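PDB 5BPK: gamma-glutamyltranspeptidase (Ggt) from Helicobacter pylori 26695, which probably cleaves the gamma-glutamyl bond of glutathione and related compounds and transfers the glutamyl group to water or an amino acceptor, as an N-terminal nucleophile hydrolase. Local coordinates for residues B[95-104]-B[118-127]; B[5-15]-B[78-89]. All coordinates share one frame; numbering follows the deposited sequence. Where two conformers were deposited one is given.

Interaction 1: residues B[95-104]-B[118-127]; sequences SRIITTVLQV and AVSAPRFHMQ. With EDO (1,2-ethanediol), chain R; EDO (1,2-ethanediol), chain H.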
loop_
_atom_site.group_PDB
_atom_site.type_symbol
_atom_site.label_atom_id
_atom_site.label_comp_id
_atom_site.label_asym_id
_atom_site.label_seq_id
_atom_site.Cartn_x
_atom_site.Cartn_y
_atom_site.Cartn_z
ATOM N N SER B 95 -5.215 6.871 2.590
ATOM C CA SER B 95 -6.559 7.049 2.054
ATOM C C SER B 95 -6.590 7.333 0.539
ATOM O O SER B 95 -7.580 7.023 -0.130
ATOM C CB SER B 95 -7.233 8.199 2.777
ATOM O OG SER B 95 -6.428 9.362 2.639
ATOM N N ARG B 96 -5.522 7.917 -0.003
ATOM C CA ARG B 96 -5.481 8.264 -1.428
ATOM C C ARG B 96 -5.204 7.060 -2.334
ATOM O O ARG B 96 -5.337 7.168 -3.541
ATOM C CB ARG B 96 -4.444 9.366 -1.712
ATOM C CG ARG B 96 -4.910 10.778 -1.413
ATOM C CD ARG B 96 -5.032 11.099 0.054
ATOM N NE ARG B 96 -3.759 11.025 0.765
ATOM C CZ ARG B 96 -3.585 11.401 2.034
ATOM N NH1 ARG B 96 -4.595 11.910 2.739
ATOM N NH2 ARG B 96 -2.393 11.287 2.594
ATOM N N ILE B 97 -4.840 5.915 -1.761
ATOM C CA ILE B 97 -4.506 4.743 -2.573
ATOM C C ILE B 97 -5.663 4.358 -3.484
ATOM O O ILE B 97 -5.470 4.139 -4.687
ATOM C CB ILE B 97 -4.123 3.532 -1.717
ATOM C CG1 ILE B 97 -2.788 3.800 -1.023
ATOM C CG2 ILE B 97 -4.030 2.264 -2.594
ATOM C CD1 ILE B 97 -2.394 2.735 -0.046
ATOM N N ILE B 98 -6.862 4.275 -2.902
ATOM C CA ILE B 98 -8.014 3.729 -3.606
ATOM C C ILE B 98 -8.295 4.571 -4.834
ATOM O O ILE B 98 -8.502 4.044 -5.942
ATOM C CB ILE B 98 -9.262 3.688 -2.709
ATOM C CG1 ILE B 98 -9.003 2.790 -1.498
ATOM C CG2 ILE B 98 -10.469 3.211 -3.501
ATOM C CD1 ILE B 98 -10.017 2.937 -0.411
ATOM N N THR B 99 -8.264 5.889 -4.654
ATOM C CA THR B 99 -8.601 6.782 -5.753
ATOM C C THR B 99 -7.465 6.863 -6.795
ATOM O O THR B 99 -7.724 6.937 -8.003
ATOM C CB THR B 99 -8.998 8.177 -5.222
ATOM O OG1 THR B 99 -7.915 8.746 -4.478
ATOM C CG2 THR B 99 -10.261 8.081 -4.330
ATOM N N THR B 100 -6.212 6.796 -6.341
ATOM C CA THR B 100 -5.076 6.772 -7.262
ATOM C C THR B 100 -5.149 5.550 -8.184
ATOM O O THR B 100 -5.044 5.680 -9.407
ATOM C CB THR B 100 -3.736 6.778 -6.493
ATOM O OG1 THR B 100 -3.485 8.105 -6.000
ATOM C CG2 THR B 100 -2.575 6.349 -7.376
ATOM N N VAL B 101 -5.376 4.375 -7.595
ATOM C CA VAL B 101 -5.390 3.143 -8.387
ATOM C C VAL B 101 -6.581 3.137 -9.376
ATOM O O VAL B 101 -6.431 2.767 -10.537
ATOM C CB VAL B 101 -5.369 1.884 -7.475
ATOM C CG1 VAL B 101 -5.604 0.620 -8.281
ATOM C CG2 VAL B 101 -4.025 1.794 -6.716
ATOM N N LEU B 102 -7.752 3.568 -8.899
ATOM C CA LEU B 102 -8.950 3.724 -9.735
ATOM C C LEU B 102 -8.663 4.554 -10.986
ATOM O O LEU B 102 -9.057 4.197 -12.094
ATOM C CB LEU B 102 -10.062 4.401 -8.894
ATOM C CG LEU B 102 -11.411 4.887 -9.430
ATOM C CD1 LEU B 102 -11.315 6.133 -10.260
ATOM C CD2 LEU B 102 -12.094 3.774 -10.180
ATOM N N GLN B 103 -7.971 5.670 -10.796
ATOM C CA GLN B 103 -7.726 6.603 -11.878
ATOM C C GLN B 103 -6.792 6.008 -12.929
ATOM O O GLN B 103 -7.043 6.146 -14.129
ATOM C CB GLN B 103 -7.230 7.951 -11.323
ATOM C CG GLN B 103 -8.369 8.743 -10.691
ATOM C CD GLN B 103 -7.924 9.960 -9.917
ATOM O OE1 GLN B 103 -7.869 11.076 -10.468
ATOM N NE2 GLN B 103 -7.590 9.766 -8.630
ATOM N N VAL B 104 -5.746 5.314 -12.490
ATOM C CA VAL B 104 -4.812 4.687 -13.430
ATOM C C VAL B 104 -5.548 3.656 -14.283
ATOM O O VAL B 104 -5.420 3.634 -15.515
ATOM C CB VAL B 104 -3.600 4.054 -12.715
ATOM C CG1 VAL B 104 -2.726 3.263 -13.700
ATOM C CG2 VAL B 104 -2.779 5.130 -12.011
ATOM N N ALA B 118 -1.196 6.968 -18.332
ATOM C CA ALA B 118 -2.169 6.668 -17.283
ATOM C C ALA B 118 -1.621 6.988 -15.891
ATOM O O ALA B 118 -2.370 7.442 -15.016
ATOM C CB ALA B 118 -2.617 5.210 -17.357
ATOM N N VAL B 119 -0.330 6.718 -15.679
ATOM C CA VAL B 119 0.326 7.012 -14.398
ATOM C C VAL B 119 0.658 8.512 -14.199
ATOM O O VAL B 119 0.430 9.066 -13.117
ATOM C CB VAL B 119 1.592 6.148 -14.211
ATOM C CG1 VAL B 119 2.417 6.600 -12.996
ATOM C CG2 VAL B 119 1.212 4.659 -14.089
ATOM N N SER B 120 1.200 9.160 -15.227
ATOM C CA SER B 120 1.582 10.572 -15.110
ATOM C C SER B 120 0.385 11.516 -15.003
ATOM O O SER B 120 0.496 12.586 -14.404
ATOM C CB SER B 120 2.446 10.989 -16.295
ATOM O OG SER B 120 3.708 10.353 -16.241
ATOM N N ALA B 121 -0.748 11.122 -15.580
ATOM C CA ALA B 121 -1.940 11.984 -15.635
ATOM C C ALA B 121 -2.296 12.535 -14.253
ATOM O O ALA B 121 -2.278 11.787 -13.261
ATOM C CB ALA B 121 -3.126 11.229 -16.211
ATOM N N PRO B 122 -2.606 13.842 -14.181
ATOM C CA PRO B 122 -3.001 14.417 -12.900
ATOM C C PRO B 122 -4.184 13.692 -12.257
ATOM O O PRO B 122 -5.054 13.187 -12.964
ATOM C CB PRO B 122 -3.389 15.847 -13.272
ATOM C CG PRO B 122 -2.428 16.176 -14.383
ATOM C CD PRO B 122 -2.386 14.895 -15.197
ATOM N N ARG B 123 -4.184 13.661 -10.926
ATOM C CA ARG B 123 -5.142 12.902 -10.127
ATOM C C ARG B 123 -5.980 13.833 -9.263
ATOM O O ARG B 123 -5.494 14.880 -8.837
ATOM C CB ARG B 123 -4.394 11.927 -9.216
ATOM C CG ARG B 123 -3.785 10.773 -9.975
ATOM C CD ARG B 123 -2.725 10.005 -9.135
ATOM N NE ARG B 123 -1.965 9.143 -10.039
ATOM C CZ ARG B 123 -0.793 8.585 -9.790
ATOM N NH1 ARG B 123 -0.163 8.779 -8.642
ATOM N NH2 ARG B 123 -0.234 7.840 -10.732
ATOM N N PHE B 124 -7.236 13.446 -9.021
ATOM C CA PHE B 124 -8.107 14.134 -8.058
ATOM C C PHE B 124 -8.505 13.140 -6.977
ATOM O O PHE B 124 -8.248 11.949 -7.095
ATOM C CB PHE B 124 -9.353 14.753 -8.722
ATOM C CG PHE B 124 -10.258 13.751 -9.376
ATOM C CD1 PHE B 124 -11.294 13.147 -8.668
ATOM C CD2 PHE B 124 -10.051 13.388 -10.692
ATOM C CE1 PHE B 124 -12.111 12.206 -9.280
ATOM C CE2 PHE B 124 -10.846 12.441 -11.302
ATOM C CZ PHE B 124 -11.881 11.841 -10.599
ATOM N N HIS B 125 -9.121 13.637 -5.914
ATOM C CA HIS B 125 -9.447 12.794 -4.773
ATOM C C HIS B 125 -10.590 13.389 -3.965
ATOM O O HIS B 125 -10.607 14.583 -3.684
ATOM C CB HIS B 125 -8.181 12.629 -3.920
ATOM C CG HIS B 125 -8.380 11.903 -2.629
ATOM N ND1 HIS B 125 -8.571 10.540 -2.556
ATOM C CD2 HIS B 125 -8.385 12.354 -1.349
ATOM C CE1 HIS B 125 -8.697 10.185 -1.290
ATOM N NE2 HIS B 125 -8.577 11.264 -0.535
ATOM N N MET B 126 -11.525 12.523 -3.594
ATOM C CA MET B 126 -12.606 12.833 -2.670
ATOM C C MET B 126 -12.707 11.673 -1.686
ATOM O O MET B 126 -12.839 10.532 -2.101
ATOM C CB MET B 126 -13.910 13.023 -3.458
ATOM C CG MET B 126 -15.213 12.918 -2.675
ATOM S SD MET B 126 -15.430 14.104 -1.349
ATOM C CE MET B 126 -15.745 15.623 -2.278
ATOM N N GLN B 127 -12.612 11.978 -0.391
ATOM C CA GLN B 127 -12.724 10.953 0.662
ATOM C C GLN B 127 -13.820 11.248 1.684
ATOM O O GLN B 127 -13.788 10.718 2.803
ATOM C CB GLN B 127 -11.375 10.718 1.364
ATOM C CG GLN B 127 -10.798 11.892 2.091
ATOM C CD GLN B 127 -9.527 11.525 2.853
ATOM O OE1 GLN B 127 -8.513 11.139 2.258
ATOM N NE2 GLN B 127 -9.578 11.635 4.178
HETATM C C1 EDO R . -7.016 16.144 -11.966
HETATM O O1 EDO R . -8.411 16.207 -12.295
HETATM C C2 EDO R . -6.692 17.152 -10.859
HETATM O O2 EDO R . -5.312 17.108 -10.432
HETATM C C1 EDO H . 6.415 13.736 -18.129
HETATM O O1 EDO H . 7.626 14.101 -17.436
HETATM C C2 EDO H . 5.776 12.496 -17.484
HETATM O O2 EDO H . 6.130 11.272 -18.171
HETATM O O HOH W 1 -7.962 11.592 -13.114
#

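Interaction 2: residues B[5-15]-B[78-89]; sequences SVADRWGNAVS and IVLKNNKVFLVV. With EDO (1,2-ethanediol), chain P; EDO (1,2-ethanediol), chain T.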
loop_
_atom_site.group_PDB
_atom_site.type_symbol
_atom_site.label_atom_id
_atom_site.label_comp_id
_atom_site.label_asym_id
_atom_site.label_seq_id
_atom_site.Cartn_x
_atom_site.Cartn_y
_atom_site.Cartn_z
ATOM N N SER B 5 5.328 -4.106 -8.635
ATOM C CA SER B 5 4.558 -4.872 -9.584
ATOM C C SER B 5 5.506 -5.741 -10.399
ATOM O O SER B 5 6.543 -5.252 -10.879
ATOM C CB SER B 5 3.790 -3.933 -10.520
ATOM O OG SER B 5 2.778 -3.194 -9.826
ATOM N N VAL B 6 5.126 -7.005 -10.592
ATOM C CA VAL B 6 5.944 -7.951 -11.336
ATOM C C VAL B 6 5.063 -8.777 -12.270
ATOM O O VAL B 6 3.994 -9.231 -11.879
ATOM C CB VAL B 6 6.720 -8.938 -10.405
ATOM C CG1 VAL B 6 7.738 -9.738 -11.210
ATOM C CG2 VAL B 6 7.404 -8.200 -9.230
ATOM N N ALA B 7 5.535 -8.990 -13.491
ATOM C CA ALA B 7 4.875 -9.907 -14.422
ATOM C C ALA B 7 5.940 -10.664 -15.197
ATOM O O ALA B 7 6.894 -10.040 -15.690
ATOM C CB ALA B 7 3.948 -9.153 -15.363
ATOM N N ASP B 8 5.795 -11.992 -15.268
ATOM C CA ASP B 8 6.784 -12.853 -15.920
ATOM C C ASP B 8 6.303 -13.376 -17.283
ATOM O O ASP B 8 5.191 -13.080 -17.716
ATOM C CB ASP B 8 7.269 -13.978 -14.984
ATOM C CG ASP B 8 6.206 -15.015 -14.660
ATOM O OD1 ASP B 8 5.275 -15.244 -15.463
ATOM O OD2 ASP B 8 6.334 -15.630 -13.580
ATOM N N ARG B 9 7.155 -14.137 -17.962
ATOM C CA ARG B 9 6.861 -14.586 -19.324
ATOM C C ARG B 9 5.784 -15.669 -19.390
ATOM O O ARG B 9 5.180 -15.881 -20.448
ATOM C CB ARG B 9 8.140 -15.085 -20.000
ATOM C CG ARG B 9 8.708 -16.371 -19.419
ATOM C CD ARG B 9 10.176 -16.530 -19.794
ATOM N NE ARG B 9 10.387 -16.661 -21.239
ATOM C CZ ARG B 9 11.582 -16.841 -21.792
ATOM N NH1 ARG B 9 11.706 -16.950 -23.110
ATOM N NH2 ARG B 9 12.657 -16.918 -21.023
ATOM N N TRP B 10 5.537 -16.342 -18.268
ATOM C CA TRP B 10 4.599 -17.463 -18.241
ATOM C C TRP B 10 3.159 -17.057 -17.986
ATOM O O TRP B 10 2.249 -17.856 -18.178
ATOM C CB TRP B 10 5.043 -18.514 -17.221
ATOM C CG TRP B 10 6.390 -19.078 -17.566
ATOM C CD1 TRP B 10 6.669 -19.987 -18.544
ATOM C CD2 TRP B 10 7.646 -18.724 -16.980
ATOM N NE1 TRP B 10 8.016 -20.252 -18.578
ATOM C CE2 TRP B 10 8.639 -19.493 -17.623
ATOM C CE3 TRP B 10 8.028 -17.857 -15.951
ATOM C CZ2 TRP B 10 9.984 -19.403 -17.283
ATOM C CZ3 TRP B 10 9.361 -17.770 -15.614
ATOM C CH2 TRP B 10 10.324 -18.533 -16.270
ATOM N N GLY B 11 2.954 -15.830 -17.527
ATOM C CA GLY B 11 1.626 -15.347 -17.196
ATOM C C GLY B 11 1.354 -15.183 -15.718
ATOM O O GLY B 11 0.229 -14.891 -15.329
ATOM N N ASN B 12 2.357 -15.382 -14.877
ATOM C CA ASN B 12 2.211 -15.018 -13.475
ATOM C C ASN B 12 2.336 -13.502 -13.314
ATOM O O ASN B 12 3.071 -12.848 -14.051
ATOM C CB ASN B 12 3.261 -15.694 -12.598
ATOM C CG ASN B 12 3.274 -17.210 -12.740
ATOM O OD1 ASN B 12 2.324 -17.892 -12.346
ATOM N ND2 ASN B 12 4.359 -17.744 -13.288
ATOM N N ALA B 13 1.618 -12.959 -12.338
ATOM C CA ALA B 13 1.766 -11.561 -11.958
ATOM C C ALA B 13 1.561 -11.420 -10.459
ATOM O O ALA B 13 0.724 -12.118 -9.868
ATOM C CB ALA B 13 0.784 -10.678 -12.712
ATOM N N VAL B 14 2.338 -10.519 -9.859
ATOM C CA VAL B 14 2.358 -10.311 -8.421
ATOM C C VAL B 14 2.353 -8.801 -8.190
ATOM O O VAL B 14 3.206 -8.076 -8.714
ATOM C CB VAL B 14 3.625 -10.929 -7.782
ATOM C CG1 VAL B 14 3.613 -10.741 -6.281
ATOM C CG2 VAL B 14 3.742 -12.417 -8.131
ATOM N N SER B 15 1.389 -8.343 -7.404
ATOM C CA SER B 15 1.219 -6.937 -7.094
ATOM C C SER B 15 1.301 -6.812 -5.574
ATOM O O SER B 15 0.474 -7.385 -4.861
ATOM C CB SER B 15 -0.127 -6.471 -7.628
ATOM O OG SER B 15 -0.223 -5.067 -7.619
ATOM N N ILE B 78 -4.661 -6.518 -9.859
ATOM C CA ILE B 78 -4.385 -7.085 -11.168
ATOM C C ILE B 78 -5.681 -7.007 -11.975
ATOM O O ILE B 78 -6.749 -7.388 -11.484
ATOM C CB ILE B 78 -3.888 -8.542 -11.069
ATOM C CG1 ILE B 78 -2.549 -8.592 -10.328
ATOM C CG2 ILE B 78 -3.772 -9.160 -12.456
ATOM C CD1 ILE B 78 -2.081 -9.997 -9.982
ATOM N N VAL B 79 -5.587 -6.494 -13.197
ATOM C CA VAL B 79 -6.720 -6.465 -14.111
ATOM C C VAL B 79 -6.463 -7.512 -15.183
ATOM O O VAL B 79 -5.356 -7.590 -15.725
ATOM C CB VAL B 79 -6.920 -5.075 -14.750
ATOM C CG1 VAL B 79 -8.142 -5.059 -15.666
ATOM C CG2 VAL B 79 -7.075 -4.011 -13.665
ATOM N N LEU B 80 -7.485 -8.316 -15.466
ATOM C CA LEU B 80 -7.397 -9.375 -16.472
ATOM C C LEU B 80 -8.280 -9.064 -17.657
ATOM O O LEU B 80 -9.339 -8.458 -17.516
ATOM C CB LEU B 80 -7.824 -10.728 -15.884
ATOM C CG LEU B 80 -7.128 -11.143 -14.588
ATOM C CD1 LEU B 80 -7.793 -12.400 -14.002
ATOM C CD2 LEU B 80 -5.637 -11.364 -14.808
ATOM N N LYS B 81 -7.831 -9.518 -18.823
ATOM C CA LYS B 81 -8.605 -9.456 -20.052
ATOM C C LYS B 81 -8.633 -10.882 -20.582
ATOM O O LYS B 81 -7.586 -11.449 -20.869
ATOM C CB LYS B 81 -7.941 -8.496 -21.037
ATOM C CG LYS B 81 -8.642 -8.376 -22.396
ATOM C CD LYS B 81 -7.891 -7.404 -23.295
ATOM C CE LYS B 81 -8.577 -7.210 -24.640
ATOM N NZ LYS B 81 -7.848 -6.222 -25.493
ATOM N N ASN B 82 -9.820 -11.481 -20.645
ATOM C CA ASN B 82 -9.962 -12.887 -21.054
ATOM C C ASN B 82 -9.129 -13.821 -20.157
ATOM O O ASN B 82 -8.465 -14.745 -20.637
ATOM C CB ASN B 82 -9.589 -13.058 -22.534
ATOM C CG ASN B 82 -10.412 -12.161 -23.463
ATOM O OD1 ASN B 82 -9.869 -11.499 -24.355
ATOM N ND2 ASN B 82 -11.720 -12.137 -23.254
ATOM N N ASN B 83 -9.177 -13.559 -18.848
ATOM C CA ASN B 83 -8.424 -14.303 -17.828
ATOM C C ASN B 83 -6.899 -14.267 -17.992
ATOM O O ASN B 83 -6.203 -15.094 -17.414
ATOM C CB ASN B 83 -8.921 -15.763 -17.705
ATOM C CG ASN B 83 -10.103 -15.903 -16.768
ATOM O OD1 ASN B 83 -11.139 -16.455 -17.140
ATOM N ND2 ASN B 83 -9.956 -15.407 -15.542
ATOM N N LYS B 84 -6.390 -13.299 -18.759
ATOM C CA LYS B 84 -4.944 -13.102 -18.932
ATOM C C LYS B 84 -4.555 -11.744 -18.356
ATOM O O LYS B 84 -5.338 -10.812 -18.377
ATOM C CB LYS B 84 -4.538 -13.183 -20.401
ATOM C CG LYS B 84 -4.695 -14.582 -21.009
ATOM C CD LYS B 84 -4.262 -14.614 -22.471
ATOM N N VAL B 85 -3.339 -11.646 -17.843
ATOM C CA VAL B 85 -2.856 -10.412 -17.224
ATOM C C VAL B 85 -2.899 -9.277 -18.237
ATOM O O VAL B 85 -2.379 -9.406 -19.361
ATOM C CB VAL B 85 -1.423 -10.587 -16.669
ATOM C CG1 VAL B 85 -0.862 -9.264 -16.132
ATOM C CG2 VAL B 85 -1.412 -11.658 -15.576
ATOM N N PHE B 86 -3.547 -8.186 -17.834
ATOM C CA PHE B 86 -3.633 -6.957 -18.623
ATOM C C PHE B 86 -2.930 -5.798 -17.902
ATOM O O PHE B 86 -2.114 -5.097 -18.505
ATOM C CB PHE B 86 -5.108 -6.633 -18.924
ATOM C CG PHE B 86 -5.319 -5.346 -19.682
ATOM C CD1 PHE B 86 -4.816 -5.187 -20.964
ATOM C CD2 PHE B 86 -6.058 -4.304 -19.127
ATOM C CE1 PHE B 86 -5.028 -4.007 -21.675
ATOM C CE2 PHE B 86 -6.269 -3.120 -19.821
ATOM C CZ PHE B 86 -5.751 -2.971 -21.102
ATOM N N LEU B 87 -3.263 -5.585 -16.627
ATOM C CA LEU B 87 -2.591 -4.577 -15.800
ATOM C C LEU B 87 -2.174 -5.128 -14.444
ATOM O O LEU B 87 -2.882 -5.940 -13.854
ATOM C CB LEU B 87 -3.503 -3.368 -15.559
ATOM C CG LEU B 87 -3.974 -2.572 -16.781
ATOM C CD1 LEU B 87 -5.104 -1.595 -16.407
ATOM C CD2 LEU B 87 -2.796 -1.825 -17.429
ATOM N N VAL B 88 -1.018 -4.674 -13.963
ATOM C CA VAL B 88 -0.565 -4.900 -12.594
ATOM C C VAL B 88 -0.320 -3.512 -12.013
ATOM O O VAL B 88 0.487 -2.741 -12.537
ATOM C CB VAL B 88 0.713 -5.763 -12.543
ATOM C CG1 VAL B 88 1.000 -6.227 -11.096
ATOM C CG2 VAL B 88 0.587 -6.953 -13.493
ATOM N N VAL B 89 -1.049 -3.167 -10.960
ATOM C CA VAL B 89 -1.063 -1.793 -10.490
ATOM C C VAL B 89 -1.272 -1.696 -8.977
ATOM O O VAL B 89 -1.875 -2.560 -8.357
ATOM C CB VAL B 89 -2.128 -0.986 -11.266
ATOM C CG1 VAL B 89 -3.506 -1.538 -11.002
ATOM C CG2 VAL B 89 -2.038 0.505 -10.969
HETATM C C1 EDO P . -1.991 -14.554 -17.412
HETATM O O1 EDO P . -1.496 -13.927 -18.616
HETATM C C2 EDO P . -1.916 -16.073 -17.492
HETATM O O2 EDO P . -3.144 -16.698 -17.070
HETATM C C1 EDO T . 4.098 -21.288 -14.798
HETATM O O1 EDO T . 4.651 -20.552 -13.703
HETATM C C2 EDO T . 5.196 -22.057 -15.503
HETATM O O2 EDO T . 5.532 -23.183 -14.692
#

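Interaction 1: residues B[95-104]-B[118-127]
Helix 96-109, whose Ile97 touches the bound dihydro-oxazole amino acid, probably related to acivicin, in the active-site pocket, is flanked here by the extended chain that follows helix 115-120, and two polar side chains, Gln103 and His125, join them. Gln103 serves the backbone of Phe124 as a neighbouring strand would. Its OE1 accepts from Phe124 N at 2.8 Å, on a lone pair in the carbonyl plane, and its NE2 gives one proton to Phe124 O at 2.7 Å, less straight at 132°. The second proton of NE2 turns back to Thr99 O in its own helix, so three bonds fix the rotation of the amide. OE1 also lies over one face of the Phe124 ring, 3.2 Å from CD2. A primary amide suits this place because it donates and accepts at once.

His125 has CG anti to its backbone N (chi1 174°), which carries the imidazole to the helix. Its ND1 lies 2.7 Å from Thr99 OG1, and either atom could hold the proton. Across the ring, NE2 donates almost straight (172°) to Gln127 OE1, which also accepts from Ser95 OG at 2.8 Å. Arg96 lays its CG over the centre of the imidazole face, a CH-pi contact of 3.6 Å from CG to the centroid. Farther along, the methyl CG2 of Thr100 rests on one face of the Arg123 guanidinium, whose NH1 pairs with Asp183 and Met161 O. Val104 CG1 packs on Ala118 CB and Val119 CG2; the small Ala118 suits the point where the backbones come closest. A neutral imidazole, with Thr99 OG1 donating to ND1, would be enough to satisfy both ring nitrogens, although the charge is not seen, and the polar atoms of Gln103 are likewise paired within the interior.

Interaction 2: residues B[5-15]-B[78-89]
Val88 sets its two methyls against the hairpin of residues 5-15. Val88 CG1 lies 3.7 Å from Ser5 CB, and also meets Ser15 CB, while Val88 CG2 faces Ala13 CB at 3.8 Å. The split follows from chi1 of -168°, which turns CG1 anti to the backbone N. Ala13 also receives Val85 CG2 at 3.7 Å from its CB and, at its carbonyl O, the methyl CD1 of Ile78 at 3.5 Å; a single methyl suits a spot where three branched side chains converge. Ser15 OG approaches Val89 O at 3.1 Å, a weak and unsettled bond. Ser5 OG is hydrogen-bonded to Asn165 O and His3 NE2.

Behind these contacts, Asp8 shapes the turn: OD1 accepts from Asn12 N, while OD2 accepts from Asn12 ND2 on its syn lone pair. Gly11 fits the positive phi of 108° that this turn demands. In the other segment, a type I' turn, Lys81 to Lys84, joins strands 77-81 and 84-89, and a classic beta bulge sets Phe86 and Leu87 against Val79. A strand of the other Ggt chain pairs antiparallel with both segments and continues the sheet, strand 166-171 borders 84-89, and helix 96-109 packs on Val79, Phe86 and Val89.

From the N terminus, the chain first forms the 5-15 hairpin, then runs through 62 mostly irregular residues, which supply much of the ligand pocket, before the 78-89 hairpin returns to it and closes interaction 2. Strand 84-89 leads, through a short loop carrying Pro92, Gly93 and Gly94 of the pocket, into helix 96-109, and only 13 residues, eight of them helical, separate the segments of interaction 1. The two contacts therefore follow in series, neither nested nor crossed, with centres about 20 Å apart. They meet through Val89, whose methyls touch Val101 and Val104 of the helix. Interaction 2 joins two hairpins and interaction 1 fastens the following helix to extended chain, consistent with the alpha-beta-beta-alpha Ntn-hydrolase fold.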